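Local coordinates for fatty Acyl-Adenylate Ligase (Escherichia coli, PDB 3PBK), which belongs to the AMP-binding enzymes of the ANL superfamily, whose members fold into a large N-terminal part and a small mobile C-terminal domain that meet around one pocket, at residues G306-S311 / G549-A554; G443-L448 / G457-L462; Q473-I478 / A490-T495; Q181-S186 / F226-G231. All coordinates share one frame; numbering follows the deposited sequence.

Contact 1 (G306-S311 / G549-A554). With 1ZZ (5'-O-[(S)-(dodecanoyloxy)(hydroxy)phosphoryl]adenosine), chain C.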
# COMPACT_ATOMS: atom_id res chain seq x y z
N GLY A 306 5.35 -5.67 -3.34
CA GLY A 306 4.43 -6.09 -2.31
C GLY A 306 3.14 -5.31 -2.49
O GLY A 306 3.00 -4.62 -3.49
N ALA A 307 2.22 -5.44 -1.53
CA ALA A 307 0.94 -4.72 -1.52
C ALA A 307 -0.23 -5.59 -2.00
O ALA A 307 -1.37 -5.42 -1.57
CB ALA A 307 1.02 -3.42 -2.32
N GLU A 308 0.06 -6.53 -2.90
CA GLU A 308 -0.95 -7.41 -3.45
C GLU A 308 -0.22 -8.68 -3.79
O GLU A 308 1.01 -8.67 -3.85
CB GLU A 308 -1.56 -6.79 -4.71
CG GLU A 308 -2.38 -5.54 -4.40
CD GLU A 308 -2.69 -4.71 -5.63
OE1 GLU A 308 -3.27 -5.27 -6.58
OE2 GLU A 308 -2.35 -3.49 -5.63
N PRO A 309 -0.95 -9.79 -4.01
CA PRO A 309 -0.28 -11.06 -4.35
C PRO A 309 0.65 -10.89 -5.54
O PRO A 309 0.24 -10.39 -6.59
CB PRO A 309 -1.45 -11.99 -4.70
CG PRO A 309 -2.62 -11.41 -3.96
CD PRO A 309 -2.42 -9.93 -3.95
N ILE A 310 1.90 -11.30 -5.38
CA ILE A 310 2.91 -11.06 -6.40
C ILE A 310 2.83 -12.11 -7.50
O ILE A 310 2.70 -13.30 -7.22
CB ILE A 310 4.31 -11.08 -5.79
CG1 ILE A 310 4.45 -9.94 -4.78
CG2 ILE A 310 5.36 -10.97 -6.87
CD1 ILE A 310 5.61 -10.13 -3.83
N SER A 311 2.91 -11.66 -8.75
CA SER A 311 3.01 -12.57 -9.87
C SER A 311 4.46 -12.83 -10.24
O SER A 311 5.13 -11.96 -10.80
CB SER A 311 2.27 -12.02 -11.10
OG SER A 311 2.51 -12.83 -12.25
N GLY A 549 -5.85 0.88 -2.15
CA GLY A 549 -5.38 0.89 -3.53
C GLY A 549 -5.36 -0.46 -4.22
O GLY A 549 -4.64 -0.65 -5.21
N LYS A 550 -6.16 -1.41 -3.72
CA LYS A 550 -6.25 -2.75 -4.31
C LYS A 550 -7.65 -2.98 -4.94
O LYS A 550 -8.52 -2.11 -4.84
CB LYS A 550 -5.86 -3.85 -3.30
CG LYS A 550 -6.70 -3.92 -2.00
CD LYS A 550 -6.69 -5.35 -1.41
CE LYS A 550 -5.47 -5.64 -0.50
NZ LYS A 550 -5.79 -5.63 0.98
N PRO A 551 -7.87 -4.14 -5.60
CA PRO A 551 -9.18 -4.35 -6.23
C PRO A 551 -10.26 -4.64 -5.20
O PRO A 551 -10.15 -5.61 -4.44
CB PRO A 551 -8.97 -5.60 -7.11
CG PRO A 551 -7.48 -5.90 -7.05
CD PRO A 551 -6.98 -5.30 -5.78
N ALA A 552 -11.30 -3.82 -5.16
CA ALA A 552 -12.37 -4.03 -4.19
C ALA A 552 -13.23 -5.23 -4.56
O ALA A 552 -14.40 -5.08 -4.93
CB ALA A 552 -13.24 -2.78 -4.08
N ARG A 553 -12.65 -6.42 -4.47
CA ARG A 553 -13.40 -7.63 -4.78
C ARG A 553 -14.62 -7.73 -3.90
O ARG A 553 -15.74 -7.83 -4.38
CB ARG A 553 -12.53 -8.86 -4.59
CG ARG A 553 -11.61 -9.16 -5.75
CD ARG A 553 -10.94 -10.49 -5.58
NE ARG A 553 -9.97 -10.73 -6.64
CZ ARG A 553 -8.69 -10.40 -6.58
NH1 ARG A 553 -8.20 -9.80 -5.50
NH2 ARG A 553 -7.89 -10.67 -7.59
N ALA A 554 -14.40 -7.69 -2.59
CA ALA A 554 -15.48 -7.83 -1.63
C ALA A 554 -16.52 -6.73 -1.81
O ALA A 554 -17.73 -6.96 -1.64
CB ALA A 554 -14.94 -7.84 -0.21
P 1ZZ C . -1.82 -1.80 3.20
C1 1ZZ C . 12.50 1.94 1.92
N1 1ZZ C . -0.79 -7.52 0.84
O1 1ZZ C . 0.69 -2.50 1.12
C2 1ZZ C . 11.55 0.99 2.59
N2 1ZZ C . 1.41 -7.39 0.57
O2 1ZZ C . -0.18 -1.65 3.11
C3 1ZZ C . 10.31 0.56 1.82
N3 1ZZ C . -1.02 -9.80 -0.28
O3 1ZZ C . -2.47 -1.83 4.65
C4 1ZZ C . 9.48 -0.55 2.49
N4 1ZZ C . 0.97 -10.70 -1.04
O4 1ZZ C . -2.44 -0.78 2.53
C5 1ZZ C . 8.48 -1.41 1.71
N5 1ZZ C . 3.05 -9.47 -0.72
O5 1ZZ C . -2.21 -3.19 2.53
C6 1ZZ C . 7.39 -1.95 2.60
O6 1ZZ C . -2.08 -5.82 1.62
C7 1ZZ C . 6.79 -3.31 2.36
O7 1ZZ C . -3.85 -8.78 2.39
C8 1ZZ C . 5.35 -3.51 2.77
O8 1ZZ C . -2.92 -7.41 4.72
C9 1ZZ C . 4.32 -4.01 1.74
C10 1ZZ C . 2.98 -3.33 1.60
C11 1ZZ C . 2.17 -2.73 2.67
C12 1ZZ C . 0.80 -2.43 2.30
C13 1ZZ C . -2.50 -4.23 3.43
C14 1ZZ C . -2.82 -5.61 2.83
C15 1ZZ C . -2.47 -6.96 3.48
C16 1ZZ C . -2.78 -7.87 2.37
C17 1ZZ C . -2.18 -7.17 1.20
C18 1ZZ C . 0.28 -6.76 1.07
C19 1ZZ C . 0.97 -8.61 0.03
C20 1ZZ C . -0.33 -8.70 0.17
C21 1ZZ C . -0.32 -10.79 -0.89
C22 1ZZ C . 1.65 -9.57 -0.57
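The adenine and ribose part of the 1ZZ pocket illustrates how two parts of an ANL enzyme meet over one ligand: E308, in the loop 306-311 that underlies the adenine, packs against K550 and P551, where the chain enters the last part of the C-terminal domain. The GKPAR sequence here fits the last core signature of the family. No hydrogen bond joins the two segments, and the fit is one of side-chain stems. CG of E308 lies 4.0 Å from CB of K550, and the two side chains run past each other in opposite directions, the glutamate reaching toward the backbone of 549-551 and the lysine toward the ligand. The carboxylate is carried along an extended chain, and its OE1 stops 3.8 Å from CD of P551. K550 has its CG wedged between backbone N and carbonyl carbon (chi1 59°) and bends again at chi3, which lifts the amine off the glutamate and over the ribose, with NZ 3.5 Å from C14 of 1ZZ. The main chain of 307-309 forms a floor under the adenine. N of P309 lies over one face of the purine, 3.3 Å from C21 of 1ZZ; the carbonyl O of E308 lies against that same face; and N of A307 stands over the N2 edge, well out of the ring plane, 3.0 Å from N2. Strand 302-305 delivers the floor loop and helix 312-322 carries it off, S311 serving as N-cap through its OG to N of Q314, while the opposing segment passes into helix 553-564, where R553 leans on P472 and Q473 of helix 472-479.

Contact 2 (G443-L448 / G457-L462). With 1ZZ (5'-O-[(S)-(dodecanoyloxy)(hydroxy)phosphoryl]adenosine), chain C.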
# COMPACT_ATOMS: atom_id res chain seq x y z
N GLY A 443 -6.16 -11.15 8.52
CA GLY A 443 -7.20 -11.41 7.55
C GLY A 443 -6.63 -11.84 6.21
O GLY A 443 -7.32 -11.80 5.19
N ASP A 444 -5.37 -12.25 6.22
CA ASP A 444 -4.73 -12.80 5.03
C ASP A 444 -4.49 -14.30 5.18
O ASP A 444 -4.21 -14.81 6.27
CB ASP A 444 -3.40 -12.11 4.75
CG ASP A 444 -3.55 -10.64 4.44
OD1 ASP A 444 -4.65 -10.24 4.00
OD2 ASP A 444 -2.57 -9.89 4.63
N LEU A 445 -4.58 -15.01 4.05
CA LEU A 445 -4.30 -16.43 4.02
C LEU A 445 -2.88 -16.70 3.56
O LEU A 445 -2.35 -16.02 2.67
CB LEU A 445 -5.28 -17.14 3.10
CG LEU A 445 -6.74 -17.12 3.53
CD1 LEU A 445 -7.60 -17.73 2.42
CD2 LEU A 445 -6.90 -17.87 4.82
N GLY A 446 -2.26 -17.70 4.17
CA GLY A 446 -0.90 -18.06 3.82
C GLY A 446 -0.46 -19.31 4.55
O GLY A 446 -1.27 -19.99 5.19
N TYR A 447 0.82 -19.62 4.44
CA TYR A 447 1.37 -20.78 5.12
C TYR A 447 2.86 -20.55 5.25
O TYR A 447 3.41 -19.70 4.55
CB TYR A 447 1.09 -22.04 4.30
CG TYR A 447 1.71 -22.01 2.92
CD1 TYR A 447 1.07 -21.35 1.87
CD2 TYR A 447 2.92 -22.64 2.66
CE1 TYR A 447 1.63 -21.32 0.61
CE2 TYR A 447 3.49 -22.61 1.39
CZ TYR A 447 2.83 -21.94 0.37
OH TYR A 447 3.36 -21.90 -0.89
N LEU A 448 3.52 -21.28 6.15
CA LEU A 448 4.97 -21.22 6.24
C LEU A 448 5.63 -22.42 5.57
O LEU A 448 5.05 -23.50 5.48
CB LEU A 448 5.44 -21.14 7.70
CG LEU A 448 5.46 -19.81 8.45
CD1 LEU A 448 5.69 -18.67 7.49
CD2 LEU A 448 4.19 -19.60 9.24
N GLY A 457 -3.52 -14.77 -0.42
CA GLY A 457 -4.62 -13.84 -0.66
C GLY A 457 -5.37 -13.43 0.61
O GLY A 457 -4.98 -13.80 1.71
N ARG A 458 -6.44 -12.64 0.45
CA ARG A 458 -7.27 -12.21 1.57
C ARG A 458 -8.40 -13.19 1.82
O ARG A 458 -9.00 -13.71 0.87
CB ARG A 458 -7.86 -10.83 1.29
CG ARG A 458 -6.86 -9.69 1.22
CD ARG A 458 -7.55 -8.34 1.10
NE ARG A 458 -8.64 -8.22 2.08
CZ ARG A 458 -9.23 -7.08 2.44
NH1 ARG A 458 -8.84 -5.92 1.90
NH2 ARG A 458 -10.21 -7.09 3.35
N ILE A 459 -8.70 -13.44 3.10
CA ILE A 459 -9.84 -14.28 3.48
C ILE A 459 -11.13 -13.74 2.86
O ILE A 459 -11.94 -14.50 2.33
CB ILE A 459 -10.03 -14.35 5.00
CG1 ILE A 459 -8.69 -14.50 5.71
CG2 ILE A 459 -10.92 -15.51 5.36
CD1 ILE A 459 -8.80 -14.59 7.23
N LYS A 460 -11.29 -12.42 2.95
CA LYS A 460 -12.41 -11.72 2.33
C LYS A 460 -12.60 -12.06 0.85
O LYS A 460 -13.72 -12.26 0.40
CB LYS A 460 -12.20 -10.21 2.48
CG LYS A 460 -13.46 -9.40 2.63
CD LYS A 460 -13.15 -8.03 3.25
CE LYS A 460 -14.42 -7.21 3.50
NZ LYS A 460 -15.45 -7.96 4.30
N ASP A 461 -11.50 -12.14 0.10
CA ASP A 461 -11.55 -12.36 -1.35
C ASP A 461 -11.77 -13.81 -1.76
O ASP A 461 -12.15 -14.09 -2.91
CB ASP A 461 -10.28 -11.85 -2.03
CG ASP A 461 -10.14 -10.36 -1.94
OD1 ASP A 461 -11.16 -9.70 -1.66
OD2 ASP A 461 -9.00 -9.86 -2.14
N LEU A 462 -11.52 -14.74 -0.84
CA LEU A 462 -11.54 -16.15 -1.18
C LEU A 462 -12.91 -16.59 -1.66
O LEU A 462 -13.92 -16.26 -1.04
CB LEU A 462 -11.08 -17.00 0.01
CG LEU A 462 -11.01 -18.52 -0.19
CD1 LEU A 462 -10.00 -18.88 -1.28
CD2 LEU A 462 -10.70 -19.23 1.13
P 1ZZ C . -1.82 -1.80 3.20
C1 1ZZ C . 12.50 1.94 1.92
N1 1ZZ C . -0.79 -7.52 0.84
O1 1ZZ C . 0.69 -2.50 1.12
C2 1ZZ C . 11.55 0.99 2.59
N2 1ZZ C . 1.41 -7.39 0.57
O2 1ZZ C . -0.18 -1.65 3.11
C3 1ZZ C . 10.31 0.56 1.82
N3 1ZZ C . -1.02 -9.80 -0.28
O3 1ZZ C . -2.47 -1.83 4.65
C4 1ZZ C . 9.48 -0.55 2.49
N4 1ZZ C . 0.97 -10.70 -1.04
O4 1ZZ C . -2.44 -0.78 2.53
C5 1ZZ C . 8.48 -1.41 1.71
N5 1ZZ C . 3.05 -9.47 -0.72
O5 1ZZ C . -2.21 -3.19 2.53
C6 1ZZ C . 7.39 -1.95 2.60
O6 1ZZ C . -2.08 -5.82 1.62
C7 1ZZ C . 6.79 -3.31 2.36
O7 1ZZ C . -3.85 -8.78 2.39
C8 1ZZ C . 5.35 -3.51 2.77
O8 1ZZ C . -2.92 -7.41 4.72
C9 1ZZ C . 4.32 -4.01 1.74
C10 1ZZ C . 2.98 -3.33 1.60
C11 1ZZ C . 2.17 -2.73 2.67
C12 1ZZ C . 0.80 -2.43 2.30
C13 1ZZ C . -2.50 -4.23 3.43
C14 1ZZ C . -2.82 -5.61 2.83
C15 1ZZ C . -2.47 -6.96 3.48
C16 1ZZ C . -2.78 -7.87 2.37
C17 1ZZ C . -2.18 -7.17 1.20
C18 1ZZ C . 0.28 -6.76 1.07
C19 1ZZ C . 0.97 -8.61 0.03
C20 1ZZ C . -0.33 -8.70 0.17
C21 1ZZ C . -0.32 -10.79 -0.89
C22 1ZZ C . 1.65 -9.57 -0.57
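L445 lays its branched end across two side chains of the returning chain, meeting each at about a right angle: CD2 rests 3.9 Å from CG1 of I459, and CD1 comes 3.7 Å from CD2 of L462. It reaches both because CG stands opposite the carbonyl carbon (chi1 -65°) and the chain is extended beyond, so that the two methyls are shared between the two neighbours. Below this apolar patch the backbones pair. N of L445 gives a nearly straight hydrogen bond to O of G457 at 2.7 Å, within an antiparallel hydrogen-bonded pair. One step back, D444 and R458 form the non-hydrogen-bonded pair, with side chains diverging and CA atoms 4.3 Å apart. Past it, N of I459 donates to O of G443 at 3.0 Å, the donor standing 32° out of the carbonyl plane, where the chain turns its corner. D444 then turns its carboxylate to the ligand: O8 of 1ZZ, a ribose hydroxyl, donates to OD2 of D444 at 2.5 Å. OD1 faces the neighbouring hydroxyl O7, though that atom is placed too close in the model for its spacing to be trusted. A further bond, from Y336 OH to OD2, ties the carboxylate to strand 332-337. Alongside, CG of R458 passes 3.6 Å from OD1 of D444. The ordinary principle of a beta hairpin is thus put to use: strands 444-449 and 452-458 support an aspartate at the ribose, and the TGD sequence ending in D444 fits the conserved aspartate signature of ANL enzymes.

Contact 3 (Q473-I478 / A490-T495); sequences QDIEYI and AIAFVT
A490 begins the strand with its methyl directed at the helix, CB to CB 4.2 Å from E476. Its carbonyl oxygen lies beside the stem of the same glutamate, 3.4 Å from CG of E476, and the side chain slants across the strand next to this carbonyl. It gets there with CG opposite the carbonyl carbon (chi1 -66°) and an extended chain beyond. I491 turns its own side chain to the far side of the strand, toward R553, while its CA lies 3.5 Å from OE2 of E476. The payoff comes at A492, whose N donates to OE2 of E476 at 2.8 Å with an N-H...O angle of 146°, and OE2 accepts through its anti lone pair, the one turned away from OE1. That other oxygen, OE1, takes a salt bridge from NH2 of R553, so the buried carboxylate has a partner on each oxygen, which would favour its charged form. Here helix 472-479 packs on strand 490-494, an outermost strand of the three-stranded sheet in the small C-terminal domain; the two axes approach to 7.5 Å and run at 137° to each other. The methyl of A492 also points to the helix, resting 3.7 Å from OE2 of E476 and 4.3 Å from CG2 of I475. At F493 the side chain swings to the opposite side again, toward K557 of helix 553-564.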
# COMPACT_ATOMS: atom_id res chain seq x y z
N GLN A 473 -8.01 -14.86 -8.03
CA GLN A 473 -6.96 -14.46 -8.96
C GLN A 473 -6.54 -15.57 -9.93
O GLN A 473 -5.97 -15.28 -10.99
CB GLN A 473 -5.73 -13.95 -8.20
CG GLN A 473 -4.97 -15.02 -7.42
CD GLN A 473 -5.20 -14.95 -5.91
OE1 GLN A 473 -6.32 -14.73 -5.43
NE2 GLN A 473 -4.13 -15.16 -5.14
N ASP A 474 -6.79 -16.83 -9.55
CA ASP A 474 -6.51 -17.96 -10.43
C ASP A 474 -7.49 -17.99 -11.59
O ASP A 474 -7.17 -18.44 -12.69
CB ASP A 474 -6.59 -19.28 -9.67
CG ASP A 474 -5.39 -19.52 -8.77
OD1 ASP A 474 -4.43 -18.72 -8.85
OD2 ASP A 474 -5.42 -20.50 -7.98
N ILE A 475 -8.71 -17.52 -11.34
CA ILE A 475 -9.74 -17.44 -12.36
C ILE A 475 -9.55 -16.17 -13.18
O ILE A 475 -9.63 -16.22 -14.40
CB ILE A 475 -11.15 -17.45 -11.74
CG1 ILE A 475 -11.49 -18.87 -11.27
CG2 ILE A 475 -12.21 -16.96 -12.73
CD1 ILE A 475 -12.91 -19.01 -10.80
N GLU A 476 -9.28 -15.05 -12.51
CA GLU A 476 -9.07 -13.79 -13.21
C GLU A 476 -7.90 -13.90 -14.19
O GLU A 476 -7.89 -13.25 -15.24
CB GLU A 476 -8.81 -12.67 -12.23
CG GLU A 476 -10.00 -12.35 -11.37
CD GLU A 476 -9.60 -11.76 -10.02
OE1 GLU A 476 -8.39 -11.53 -9.81
OE2 GLU A 476 -10.50 -11.53 -9.18
N TYR A 477 -6.92 -14.74 -13.85
CA TYR A 477 -5.78 -14.95 -14.72
C TYR A 477 -6.23 -15.33 -16.12
O TYR A 477 -5.73 -14.78 -17.10
CB TYR A 477 -4.89 -16.05 -14.15
CG TYR A 477 -3.68 -16.39 -15.00
CD1 TYR A 477 -2.52 -15.62 -14.93
CD2 TYR A 477 -3.67 -17.48 -15.84
CE1 TYR A 477 -1.42 -15.92 -15.67
CE2 TYR A 477 -2.57 -17.79 -16.59
CZ TYR A 477 -1.44 -17.01 -16.50
OH TYR A 477 -0.33 -17.32 -17.25
N ILE A 478 -7.17 -16.27 -16.22
CA ILE A 478 -7.66 -16.70 -17.53
C ILE A 478 -8.16 -15.52 -18.35
O ILE A 478 -7.92 -15.45 -19.56
CB ILE A 478 -8.75 -17.76 -17.41
CG1 ILE A 478 -8.19 -19.02 -16.75
CG2 ILE A 478 -9.31 -18.09 -18.77
CD1 ILE A 478 -9.26 -20.01 -16.36
N ALA A 490 -10.11 -7.47 -14.29
CA ALA A 490 -11.03 -8.57 -14.01
C ALA A 490 -11.14 -8.86 -12.51
O ALA A 490 -10.14 -8.97 -11.82
CB ALA A 490 -10.61 -9.82 -14.77
N ILE A 491 -12.39 -8.98 -12.05
CA ILE A 491 -12.72 -9.29 -10.67
C ILE A 491 -13.59 -10.53 -10.59
O ILE A 491 -14.60 -10.64 -11.30
CB ILE A 491 -13.55 -8.19 -10.04
CG1 ILE A 491 -12.85 -6.85 -10.17
CG2 ILE A 491 -13.83 -8.49 -8.58
CD1 ILE A 491 -13.81 -5.69 -9.96
N ALA A 492 -13.22 -11.47 -9.72
CA ALA A 492 -14.02 -12.66 -9.52
C ALA A 492 -14.50 -12.77 -8.07
O ALA A 492 -13.79 -12.42 -7.13
CB ALA A 492 -13.23 -13.90 -9.92
N PHE A 493 -15.73 -13.22 -7.90
CA PHE A 493 -16.28 -13.47 -6.58
C PHE A 493 -17.48 -14.40 -6.70
O PHE A 493 -17.99 -14.65 -7.80
CB PHE A 493 -16.66 -12.17 -5.89
CG PHE A 493 -17.68 -11.36 -6.64
CD1 PHE A 493 -17.29 -10.43 -7.58
CD2 PHE A 493 -19.03 -11.54 -6.41
CE1 PHE A 493 -18.22 -9.68 -8.28
CE2 PHE A 493 -19.97 -10.80 -7.10
CZ PHE A 493 -19.56 -9.87 -8.03
N VAL A 494 -17.94 -14.91 -5.56
CA VAL A 494 -19.10 -15.78 -5.57
C VAL A 494 -20.30 -15.08 -4.94
O VAL A 494 -20.21 -14.50 -3.86
CB VAL A 494 -18.83 -17.14 -4.88
CG1 VAL A 494 -18.28 -16.94 -3.48
CG2 VAL A 494 -20.09 -17.97 -4.85
N THR A 495 -21.42 -15.12 -5.65
CA THR A 495 -22.65 -14.49 -5.19
C THR A 495 -23.21 -15.26 -4.00
O THR A 495 -22.80 -16.39 -3.73
CB THR A 495 -23.68 -14.41 -6.33
OG1 THR A 495 -24.54 -13.30 -6.11
CG2 THR A 495 -24.49 -15.69 -6.45

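Contact 4 (Q181-S186 / F226-G231). With 1ZZ (5'-O-[(S)-(dodecanoyloxy)(hydroxy)phosphoryl]adenosine), chain C.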
# COMPACT_ATOMS: atom_id res chain seq x y z
N GLN A 181 -3.80 5.94 10.19
CA GLN A 181 -3.79 5.46 8.82
C GLN A 181 -5.15 4.92 8.43
O GLN A 181 -5.59 3.89 8.94
CB GLN A 181 -2.75 4.36 8.66
CG GLN A 181 -2.71 3.76 7.27
CD GLN A 181 -2.34 4.77 6.20
OE1 GLN A 181 -1.17 5.06 5.98
NE2 GLN A 181 -3.36 5.30 5.53
N TYR A 182 -5.82 5.61 7.50
CA TYR A 182 -7.22 5.28 7.19
C TYR A 182 -7.47 4.38 5.98
O TYR A 182 -8.62 4.03 5.70
CB TYR A 182 -8.07 6.54 7.11
CG TYR A 182 -8.69 6.91 8.43
CD1 TYR A 182 -8.04 7.78 9.29
CD2 TYR A 182 -9.90 6.37 8.82
CE1 TYR A 182 -8.60 8.13 10.51
CE2 TYR A 182 -10.47 6.70 10.03
CZ TYR A 182 -9.81 7.59 10.88
OH TYR A 182 -10.37 7.92 12.09
N THR A 183 -6.42 3.99 5.27
CA THR A 183 -6.64 3.11 4.13
C THR A 183 -7.41 1.85 4.54
O THR A 183 -7.97 1.16 3.69
CB THR A 183 -5.31 2.71 3.43
OG1 THR A 183 -4.53 1.85 4.27
CG2 THR A 183 -4.52 3.96 3.01
N SER A 184 -7.45 1.58 5.84
CA SER A 184 -7.99 0.31 6.33
C SER A 184 -9.53 0.19 6.40
O SER A 184 -10.06 -0.90 6.68
CB SER A 184 -7.37 -0.04 7.68
OG SER A 184 -5.97 -0.20 7.54
N GLY A 185 -10.24 1.28 6.13
CA GLY A 185 -11.70 1.25 6.16
C GLY A 185 -12.38 1.37 4.81
O GLY A 185 -11.77 1.78 3.81
N SER A 186 -13.65 0.98 4.77
CA SER A 186 -14.47 1.22 3.59
C SER A 186 -15.15 2.58 3.72
O SER A 186 -15.06 3.22 4.77
CB SER A 186 -15.50 0.09 3.38
OG SER A 186 -15.91 -0.50 4.60
N PHE A 226 1.50 9.59 -0.89
CA PHE A 226 1.69 9.67 0.55
C PHE A 226 0.44 9.24 1.29
O PHE A 226 0.48 8.98 2.49
CB PHE A 226 2.13 11.08 0.98
CG PHE A 226 3.53 11.44 0.54
CD1 PHE A 226 4.49 10.46 0.36
CD2 PHE A 226 3.89 12.75 0.33
CE1 PHE A 226 5.76 10.79 -0.04
CE2 PHE A 226 5.17 13.08 -0.06
CZ PHE A 226 6.10 12.10 -0.25
N TYR A 227 -0.67 9.15 0.57
CA TYR A 227 -1.93 8.78 1.21
C TYR A 227 -2.08 7.27 1.36
O TYR A 227 -2.89 6.82 2.16
CB TYR A 227 -3.15 9.42 0.52
CG TYR A 227 -3.29 9.14 -0.96
CD1 TYR A 227 -3.68 7.89 -1.41
CD2 TYR A 227 -3.06 10.14 -1.91
CE1 TYR A 227 -3.82 7.63 -2.78
CE2 TYR A 227 -3.20 9.89 -3.27
CZ TYR A 227 -3.58 8.64 -3.70
OH TYR A 227 -3.72 8.36 -5.05
N HIS A 228 -1.30 6.49 0.60
CA HIS A 228 -1.24 5.04 0.84
C HIS A 228 -0.18 4.71 1.86
O HIS A 228 0.74 5.47 2.11
CB HIS A 228 -0.97 4.23 -0.43
CG HIS A 228 -2.21 3.97 -1.25
ND1 HIS A 228 -2.16 3.63 -2.58
CD2 HIS A 228 -3.52 4.04 -0.92
CE1 HIS A 228 -3.39 3.47 -3.03
NE2 HIS A 228 -4.23 3.72 -2.05
N ASP A 229 -0.32 3.54 2.44
CA ASP A 229 0.55 3.10 3.51
C ASP A 229 2.04 2.98 3.13
O ASP A 229 2.93 3.45 3.84
CB ASP A 229 0.05 1.75 3.95
CG ASP A 229 0.76 1.27 5.14
OD1 ASP A 229 1.04 2.11 6.02
OD2 ASP A 229 1.03 0.05 5.18
N MSE A 230 2.29 2.33 2.00
CA MSE A 230 3.63 2.11 1.47
C MSE A 230 4.37 3.41 1.16
O MSE A 230 5.49 3.62 1.60
CB MSE A 230 3.52 1.27 0.21
CG MSE A 230 4.82 0.66 -0.25
SE MSE A 230 4.59 -0.98 -1.29
CE MSE A 230 3.88 -0.25 -2.95
N GLY A 231 3.74 4.27 0.37
CA GLY A 231 4.35 5.52 -0.02
C GLY A 231 4.81 6.31 1.18
O GLY A 231 5.93 6.80 1.22
P 1ZZ C . -1.82 -1.80 3.20
C1 1ZZ C . 12.50 1.94 1.92
N1 1ZZ C . -0.79 -7.52 0.84
O1 1ZZ C . 0.69 -2.50 1.12
C2 1ZZ C . 11.55 0.99 2.59
N2 1ZZ C . 1.41 -7.39 0.57
O2 1ZZ C . -0.18 -1.65 3.11
C3 1ZZ C . 10.31 0.56 1.82
N3 1ZZ C . -1.02 -9.80 -0.28
O3 1ZZ C . -2.47 -1.83 4.65
C4 1ZZ C . 9.48 -0.55 2.49
N4 1ZZ C . 0.97 -10.70 -1.04
O4 1ZZ C . -2.44 -0.78 2.53
C5 1ZZ C . 8.48 -1.41 1.71
N5 1ZZ C . 3.05 -9.47 -0.72
O5 1ZZ C . -2.21 -3.19 2.53
C6 1ZZ C . 7.39 -1.95 2.60
O6 1ZZ C . -2.08 -5.82 1.62
C7 1ZZ C . 6.79 -3.31 2.36
O7 1ZZ C . -3.85 -8.78 2.39
C8 1ZZ C . 5.35 -3.51 2.77
O8 1ZZ C . -2.92 -7.41 4.72
C9 1ZZ C . 4.32 -4.01 1.74
C10 1ZZ C . 2.98 -3.33 1.60
C11 1ZZ C . 2.17 -2.73 2.67
C12 1ZZ C . 0.80 -2.43 2.30
C13 1ZZ C . -2.50 -4.23 3.43
C14 1ZZ C . -2.82 -5.61 2.83
C15 1ZZ C . -2.47 -6.96 3.48
C16 1ZZ C . -2.78 -7.87 2.37
C17 1ZZ C . -2.18 -7.17 1.20
C18 1ZZ C . 0.28 -6.76 1.07
C19 1ZZ C . 0.97 -8.61 0.03
C20 1ZZ C . -0.33 -8.70 0.17
C21 1ZZ C . -0.32 -10.79 -0.89
C22 1ZZ C . 1.65 -9.57 -0.57
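Q181, at the end of strand 177-181, sends its side chain toward D229 and the carbonyl of Y227. CG leaves anti to the backbone N (chi1 178°) and the chain then bends at chi2, so that the amide crosses the aspartate obliquely, the two flat groups lying 77° apart. Y182 begins a type I turn that closes at G185, bringing T183 to the front. CG2 of T183 touches the opposite chain at two points: it sits 3.4 Å from O of Y227 and meets the edge of the H228 imidazole, near the ring plane, 4.1 Å from CD2. A face of that imidazole is covered by CE1 of Y227, 4.0 Å above the ring centre. With the methyl given to the protein, the hydroxyl of T183 is left facing the ligand, its OG1 3.8 Å from O4 of 1ZZ. S184 turns to other partners, its OG bonded to E340. On the other segment, H228 is the N-cap of helix 229-241, and D229 in its first turn brings OD2 within 2.9 Å of O2 of 1ZZ, which bridges phosphorus and the acyl carbon, a nearness of two oxygens not read as a bond at this resolution. The sequences YTSGST and FYHDMG fit core signatures of the superfamily. No hydrogen bond is seen between the segments, and the clearest contacts are van der Waals ones of T183, leaving OG1 of T183 and OD2 of D229 facing the phosphate linkage.

Overall arrangement
Contacts 1, 2 and 4 touch 1ZZ, at the adenine and ribose, at the ribose hydroxyls and at the phosphate respectively; contact 3 stands back, the side chain of E476 about 12 Å from the ligand. Contact 1 is the hub. Its centre lies about 11 Å from that of contact 2, where the like-charged K550 NZ and R458 NH1 lie close beside the ligand, and about 12 Å from that of contact 3, linked through R553. It also meets contact 4, N of G549 lying 3.3 Å from NE2 of H228. Contacts 3 and 4 are the farthest apart, about 25 Å between centres. Along the chain, contacts 2 and 3 are nested within the loop closed by contact 1.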